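Local coordinates for DPS family protein (Vibrio cholerae O1 biovar El Tor, PDB 3IQ1), which probably binds iron and oxidises it to the ferric form, as a twelve-subunit member of the Dps family of ferritin-like proteins, at residues G103-F114 against V151-K159. Numbering follows the deposited sequence.
Sequences GRSSMQGLVDGF and VWMLNAWLK
M107, a selenomethionine, lies across W157 and against L154, where the start of helix 103-131 meets the end of helix 134-158. Its CG lies over one face of the W157 six-membered ring, 4.0 Å from the centroid, a CH-pi contact, while SE sits higher above that face in a longer Met-aromatic contact. Bends at chi2 and chi3 (-71° and -74°) fold the chain back, so that its methyl CE sits over the W157 ring toward its rim and packs 3.4 Å from L154 CD2, tighter than usual for two carbons. An unbranched, flexible chain can follow both a flat ring and a branched neighbour.

L154 is a buried knob among M107, L110, V111 and F114. Its branching suits the hole: CD1 goes to L110 CB and the F114 ring, CD2 to M107, and CB meets V111 CG2 at 3.6 Å. One turn on, L158 is a second knob, among R104, M107, Q108 and V111. Farther along, toward F114, V151 CG2 packs 3.5 Å from F114 CB.

The hydrogen bond across the contact is on its exposed side. R104 starts out with CG anti to the backbone N (chi1 -175°), then turns at chi3, bringing NH1 to L158 O at 2.8 Å, nearly straight and on a carbonyl lone pair. L158 O is met at the guanidinium edge, in plane, while L158 CD2 covers one face. Arginine's second nitrogen, NH2, donates to a water that donates to W157 O and the K159 carboxylate O.

Farther out, W157 NE1 is hydrogen-bonded to E51, and its ring meets F50 of a second subunit. The contact thus closes one end of the ferritin-like four-helix bundle: apolar knobs interlock the helices, and the arginine's charge probably complements both the helix C-terminal end and the K159 carboxylate.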
ATOM      1  N   GLY B 103      -4.221 -31.990  17.892  1.00  8.09           N
ATOM      2  CA  GLY B 103      -5.233 -31.062  17.495  1.00  8.13           C
ATOM      3  C   GLY B 103      -6.507 -31.121  18.318  1.00  8.48           C
ATOM      4  O   GLY B 103      -7.015 -30.080  18.742  1.00  7.63           O
ATOM      5  N   ARG B 104      -7.074 -32.315  18.498  1.00  8.97           N
ATOM      6  CA  ARG B 104      -8.341 -32.397  19.199  1.00  9.06           C
ATOM      7  C   ARG B 104      -8.224 -31.941  20.657  1.00  9.10           C
ATOM      8  O   ARG B 104      -9.097 -31.194  21.142  1.00  9.56           O
ATOM      9  CB  ARG B 104      -8.945 -33.803  19.080  1.00  9.57           C
ATOM     10  CG  ARG B 104     -10.301 -33.925  19.686  1.00 12.02           C
ATOM     11  CD  ARG B 104     -10.981 -35.248  19.225  1.00 13.76           C
ATOM     12  NE  ARG B 104     -11.075 -35.248  17.765  1.00 18.25           N
ATOM     13  CZ  ARG B 104     -12.137 -34.782  17.068  1.00 19.80           C
ATOM     14  NH1 ARG B 104     -13.214 -34.350  17.682  1.00 22.09           N
ATOM     15  NH2 ARG B 104     -12.130 -34.801  15.752  1.00 22.53           N
ATOM     16  N   SER B 105      -7.182 -32.371  21.384  1.00  7.58           N
ATOM     17  CA  SER B 105      -7.052 -31.909  22.786  1.00  9.09           C
ATOM     18  C   SER B 105      -6.930 -30.387  22.886  1.00  6.76           C
ATOM     19  O   SER B 105      -7.519 -29.774  23.781  1.00  7.97           O
ATOM     20  CB  SER B 105      -5.915 -32.543  23.590  1.00 10.03           C
ATOM     21  OG  SER B 105      -4.693 -32.418  23.008  1.00 18.24           O
ATOM     22  N   SER B 106      -6.173 -29.807  21.978  1.00  7.03           N
ATOM     23  CA  SER B 106      -5.959 -28.354  22.000  1.00  7.17           C
ATOM     24  C   SER B 106      -7.214 -27.619  21.637  1.00  6.42           C
ATOM     25  O   SER B 106      -7.616 -26.708  22.349  1.00  7.06           O
ATOM     26  CB  SER B 106      -4.802 -27.977  21.095  1.00  7.11           C
ATOM     27  OG  SER B 106      -3.593 -28.513  21.645  1.00  6.75           O
HETATM   28  N   MSE B 107      -7.879 -28.071  20.567  1.00  7.23           N
HETATM   29  CA  MSE B 107      -9.146 -27.469  20.118  1.00  5.88           C
HETATM   30  C   MSE B 107     -10.237 -27.589  21.197  1.00  6.51           C
HETATM   31  O   MSE B 107     -10.978 -26.644  21.444  1.00  6.26           O
HETATM   32  CB  MSE B 107      -9.605 -28.090  18.802  1.00  6.39           C
HETATM   33  CG  MSE B 107      -8.686 -27.668  17.629  1.00  7.55           C
HETATM   34 SE   MSE B 107      -8.820 -25.846  17.050  0.80  7.47          SE
HETATM   35  CE  MSE B 107     -10.529 -26.166  16.202  1.00 13.03           C
ATOM     36  N   GLN B 108     -10.340 -28.754  21.837  1.00  5.74           N
ATOM     37  CA  GLN B 108     -11.302 -28.900  22.959  1.00  7.38           C
ATOM     38  C   GLN B 108     -10.970 -27.976  24.127  1.00  6.72           C
ATOM     39  O   GLN B 108     -11.865 -27.418  24.782  1.00  7.37           O
ATOM     40  CB  GLN B 108     -11.340 -30.351  23.439  1.00  7.57           C
ATOM     41  CG  GLN B 108     -12.495 -30.633  24.410  1.00  9.75           C
ATOM     42  CD  GLN B 108     -13.868 -30.376  23.804  1.00 11.72           C
ATOM     43  OE1 GLN B 108     -14.196 -30.889  22.726  1.00 14.39           O
ATOM     44  NE2 GLN B 108     -14.681 -29.560  24.478  1.00 13.73           N
ATOM     45  N   GLY B 109      -9.674 -27.817  24.389  1.00  8.31           N
ATOM     46  CA  GLY B 109      -9.185 -26.858  25.417  1.00  6.89           C
ATOM     47  C   GLY B 109      -9.693 -25.461  25.139  1.00  7.99           C
ATOM     48  O   GLY B 109     -10.187 -24.767  26.031  1.00  7.02           O
ATOM     49  N   LEU B 110      -9.636 -25.095  23.886  1.00  7.75           N
ATOM     50  CA  LEU B 110     -10.115 -23.773  23.465  1.00  6.42           C
ATOM     51  C   LEU B 110     -11.599 -23.675  23.696  1.00  6.51           C
ATOM     52  O   LEU B 110     -12.073 -22.673  24.258  1.00  8.27           O
ATOM     53  CB  LEU B 110      -9.759 -23.514  21.992  1.00  6.89           C
ATOM     54  CG  LEU B 110      -8.259 -23.242  21.716  1.00  7.85           C
ATOM     55  CD1 LEU B 110      -8.113 -22.964  20.231  1.00  9.78           C
ATOM     56  CD2 LEU B 110      -7.717 -22.019  22.489  1.00  7.26           C
ATOM     57  N   VAL B 111     -12.369 -24.674  23.251  1.00  6.69           N
ATOM     58  CA  VAL B 111     -13.812 -24.633  23.450  1.00  7.45           C
ATOM     59  C   VAL B 111     -14.141 -24.446  24.935  1.00  6.58           C
ATOM     60  O   VAL B 111     -15.005 -23.625  25.332  1.00  7.04           O
ATOM     61  CB  VAL B 111     -14.470 -25.881  22.873  1.00  7.88           C
ATOM     62  CG1 VAL B 111     -15.968 -26.035  23.347  1.00  9.04           C
ATOM     63  CG2 VAL B 111     -14.435 -25.814  21.335  1.00  7.67           C
ATOM     64  N   ASP B 112     -13.508 -25.245  25.775  1.00  6.47           N
ATOM     65  CA  ASP B 112     -13.834 -25.216  27.192  1.00  6.60           C
ATOM     66  C   ASP B 112     -13.451 -23.877  27.843  1.00  7.18           C
ATOM     67  O   ASP B 112     -14.223 -23.360  28.676  1.00  8.24           O
ATOM     68  CB  ASP B 112     -13.143 -26.364  27.862  1.00  7.39           C
ATOM     69  CG  ASP B 112     -13.703 -27.734  27.418  1.00  8.09           C
ATOM     70  OD1 ASP B 112     -14.870 -27.802  26.952  1.00 13.95           O
ATOM     71  OD2 ASP B 112     -13.036 -28.764  27.617  1.00 10.30           O
ATOM     72  N   GLY B 113     -12.315 -23.329  27.445  1.00  6.69           N
ATOM     73  CA  GLY B 113     -11.829 -22.039  27.953  1.00  7.32           C
ATOM     74  C   GLY B 113     -12.759 -20.907  27.516  1.00  7.00           C
ATOM     75  O   GLY B 113     -13.174 -20.051  28.312  1.00  7.60           O
ATOM     76  N   PHE B 114     -13.121 -20.891  26.233  1.00  8.97           N
ATOM     77  CA  PHE B 114     -14.052 -19.881  25.738  1.00  8.98           C
ATOM     78  C   PHE B 114     -15.403 -19.988  26.423  1.00  9.39           C
ATOM     79  O   PHE B 114     -16.105 -18.988  26.629  1.00  9.31           O
ATOM     80  CB  PHE B 114     -14.221 -19.900  24.195  1.00  8.62           C
ATOM     81  CG  PHE B 114     -13.111 -19.217  23.457  1.00  7.39           C
ATOM     82  CD1 PHE B 114     -12.901 -17.845  23.603  1.00  7.63           C
ATOM     83  CD2 PHE B 114     -12.266 -19.927  22.584  1.00  8.75           C
ATOM     84  CE1 PHE B 114     -11.880 -17.222  22.936  1.00  8.64           C
ATOM     85  CE2 PHE B 114     -11.252 -19.297  21.913  1.00  9.30           C
ATOM     86  CZ  PHE B 114     -11.059 -17.942  22.077  1.00  6.67           C
ATOM     87  N   VAL B 151     -16.628 -20.025  18.885  1.00  6.52           N
ATOM     88  CA  VAL B 151     -17.035 -21.300  19.474  1.00  7.23           C
ATOM     89  C   VAL B 151     -17.796 -22.160  18.455  1.00  6.56           C
ATOM     90  O   VAL B 151     -17.595 -23.399  18.394  1.00  8.61           O
ATOM     91  CB  VAL B 151     -17.776 -21.078  20.802  1.00  7.26           C
ATOM     92  CG1 VAL B 151     -18.499 -22.395  21.304  1.00  7.50           C
ATOM     93  CG2 VAL B 151     -16.790 -20.592  21.871  1.00  7.71           C
ATOM     94  N   TRP B 152     -18.672 -21.568  17.649  1.00  7.48           N
ATOM     95  CA  TRP B 152     -19.306 -22.288  16.546  1.00  8.81           C
ATOM     96  C   TRP B 152     -18.263 -22.954  15.630  1.00  8.52           C
ATOM     97  O   TRP B 152     -18.303 -24.166  15.384  1.00  9.33           O
ATOM     98  CB  TRP B 152     -20.264 -21.375  15.763  1.00  9.26           C
ATOM     99  CG  TRP B 152     -20.397 -21.804  14.307  1.00 10.79           C
ATOM    100  CD1 TRP B 152     -20.835 -23.020  13.848  1.00 15.04           C
ATOM    101  CD2 TRP B 152     -19.993 -21.071  13.144  1.00  8.45           C
ATOM    102  NE1 TRP B 152     -20.696 -23.093  12.504  1.00 12.33           N
ATOM    103  CE2 TRP B 152     -20.210 -21.915  12.025  1.00 11.78           C
ATOM    104  CE3 TRP B 152     -19.498 -19.785  12.926  1.00  8.37           C
ATOM    105  CZ2 TRP B 152     -19.946 -21.520  10.748  1.00 10.99           C
ATOM    106  CZ3 TRP B 152     -19.233 -19.389  11.640  1.00 11.48           C
ATOM    107  CH2 TRP B 152     -19.453 -20.275  10.553  1.00 10.19           C
HETATM  108  N   MSE B 153     -17.274 -22.194  15.202  1.00  8.75           N
HETATM  109  CA  MSE B 153     -16.256 -22.716  14.297  1.00  8.71           C
HETATM  110  C   MSE B 153     -15.407 -23.839  14.909  1.00  7.36           C
HETATM  111  O   MSE B 153     -15.133 -24.842  14.237  1.00  8.24           O
HETATM  112  CB  MSE B 153     -15.375 -21.571  13.795  1.00  8.40           C
HETATM  113  CG  MSE B 153     -16.120 -20.484  13.119  1.00  7.08           C
HETATM  114 SE   MSE B 153     -14.886 -19.138  12.423  0.85 10.50          SE
HETATM  115  CE  MSE B 153     -14.271 -18.525  14.016  1.00 16.77           C
ATOM    116  N   LEU B 154     -14.928 -23.645  16.134  1.00  6.86           N
ATOM    117  CA  LEU B 154     -14.129 -24.647  16.804  1.00  7.09           C
ATOM    118  C   LEU B 154     -14.927 -25.944  16.927  1.00  7.77           C
ATOM    119  O   LEU B 154     -14.414 -27.041  16.670  1.00  9.69           O
ATOM    120  CB  LEU B 154     -13.765 -24.137  18.196  1.00  6.97           C
ATOM    121  CG  LEU B 154     -12.854 -22.922  18.245  1.00  8.98           C
ATOM    122  CD1 LEU B 154     -12.650 -22.488  19.724  1.00 11.09           C
ATOM    123  CD2 LEU B 154     -11.509 -23.155  17.549  1.00  9.89           C
ATOM    124  N   ASN B 155     -16.172 -25.844  17.379  1.00  7.29           N
ATOM    125  CA  ASN B 155     -17.057 -27.046  17.496  1.00  6.83           C
ATOM    126  C   ASN B 155     -17.344 -27.701  16.138  1.00  7.54           C
ATOM    127  O   ASN B 155     -17.438 -28.928  16.054  1.00  8.77           O
ATOM    128  CB  ASN B 155     -18.364 -26.697  18.178  1.00  6.86           C
ATOM    129  CG  ASN B 155     -18.264 -26.776  19.689  1.00  9.67           C
ATOM    130  OD1 ASN B 155     -18.088 -27.877  20.305  1.00 10.79           O
ATOM    131  ND2 ASN B 155     -18.395 -25.621  20.329  1.00  8.33           N
ATOM    132  N   ALA B 156     -17.407 -26.895  15.080  1.00  8.55           N
ATOM    133  CA  ALA B 156     -17.598 -27.425  13.719  1.00  8.06           C
ATOM    134  C   ALA B 156     -16.402 -28.311  13.363  1.00  7.59           C
ATOM    135  O   ALA B 156     -16.590 -29.402  12.857  1.00  7.67           O
ATOM    136  CB  ALA B 156     -17.821 -26.273  12.634  1.00  8.62           C
ATOM    137  N   TRP B 157     -15.188 -27.833  13.636  1.00  7.85           N
ATOM    138  CA  TRP B 157     -13.962 -28.554  13.336  1.00  7.24           C
ATOM    139  C   TRP B 157     -13.942 -29.894  14.074  1.00  7.29           C
ATOM    140  O   TRP B 157     -13.507 -30.938  13.552  1.00  7.32           O
ATOM    141  CB  TRP B 157     -12.762 -27.700  13.741  1.00  6.76           C
ATOM    142  CG  TRP B 157     -11.441 -28.273  13.332  1.00  8.02           C
ATOM    143  CD1 TRP B 157     -10.726 -27.916  12.234  1.00  9.03           C
ATOM    144  CD2 TRP B 157     -10.629 -29.196  14.063  1.00  8.01           C
ATOM    145  NE1 TRP B 157      -9.534 -28.608  12.212  1.00  9.97           N
ATOM    146  CE2 TRP B 157      -9.447 -29.391  13.326  1.00 10.51           C
ATOM    147  CE3 TRP B 157     -10.795 -29.905  15.262  1.00 10.11           C
ATOM    148  CZ2 TRP B 157      -8.442 -30.248  13.754  1.00 10.33           C
ATOM    149  CZ3 TRP B 157      -9.795 -30.767  15.683  1.00 12.67           C
ATOM    150  CH2 TRP B 157      -8.628 -30.929  14.930  1.00 13.18           C
ATOM    151  N   LEU B 158     -14.463 -29.875  15.298  1.00  7.60           N
ATOM    152  CA  LEU B 158     -14.441 -31.055  16.163  1.00  8.11           C
ATOM    153  C   LEU B 158     -15.504 -32.077  15.868  1.00  9.09           C
ATOM    154  O   LEU B 158     -15.466 -33.183  16.422  1.00  9.03           O
ATOM    155  CB  LEU B 158     -14.621 -30.637  17.642  1.00  8.69           C
ATOM    156  CG  LEU B 158     -13.425 -29.906  18.235  1.00  8.23           C
ATOM    157  CD1 LEU B 158     -13.802 -29.184  19.492  1.00  9.14           C
ATOM    158  CD2 LEU B 158     -12.304 -30.907  18.553  1.00  7.58           C
ATOM    159  N   LYS B 159     -16.448 -31.756  14.999  1.00  9.75           N
ATOM    160  CA  LYS B 159     -17.546 -32.699  14.675  1.00 12.38           C
ATOM    161  C   LYS B 159     -17.099 -33.899  13.869  1.00 12.73           C
ATOM    162  O   LYS B 159     -16.033 -33.951  13.259  1.00 13.58           O
ATOM    163  CB  LYS B 159     -18.671 -31.973  13.951  1.00 12.59           C
ATOM    164  CG  LYS B 159     -19.453 -31.112  14.881  1.00 16.61           C
ATOM    165  CD  LYS B 159     -20.936 -31.100  14.681  1.00 22.99           C
ATOM    166  CE  LYS B 159     -21.551 -29.976  15.550  1.00 24.70           C
ATOM    167  NZ  LYS B 159     -22.767 -29.390  14.950  1.00 26.37           N
ATOM    168  OXT LYS B 159     -17.815 -34.907  13.814  1.00 16.43           O
TER
HETATM  169  O   HOH W   1     -13.538 -33.591  13.833  1.00 10.40           O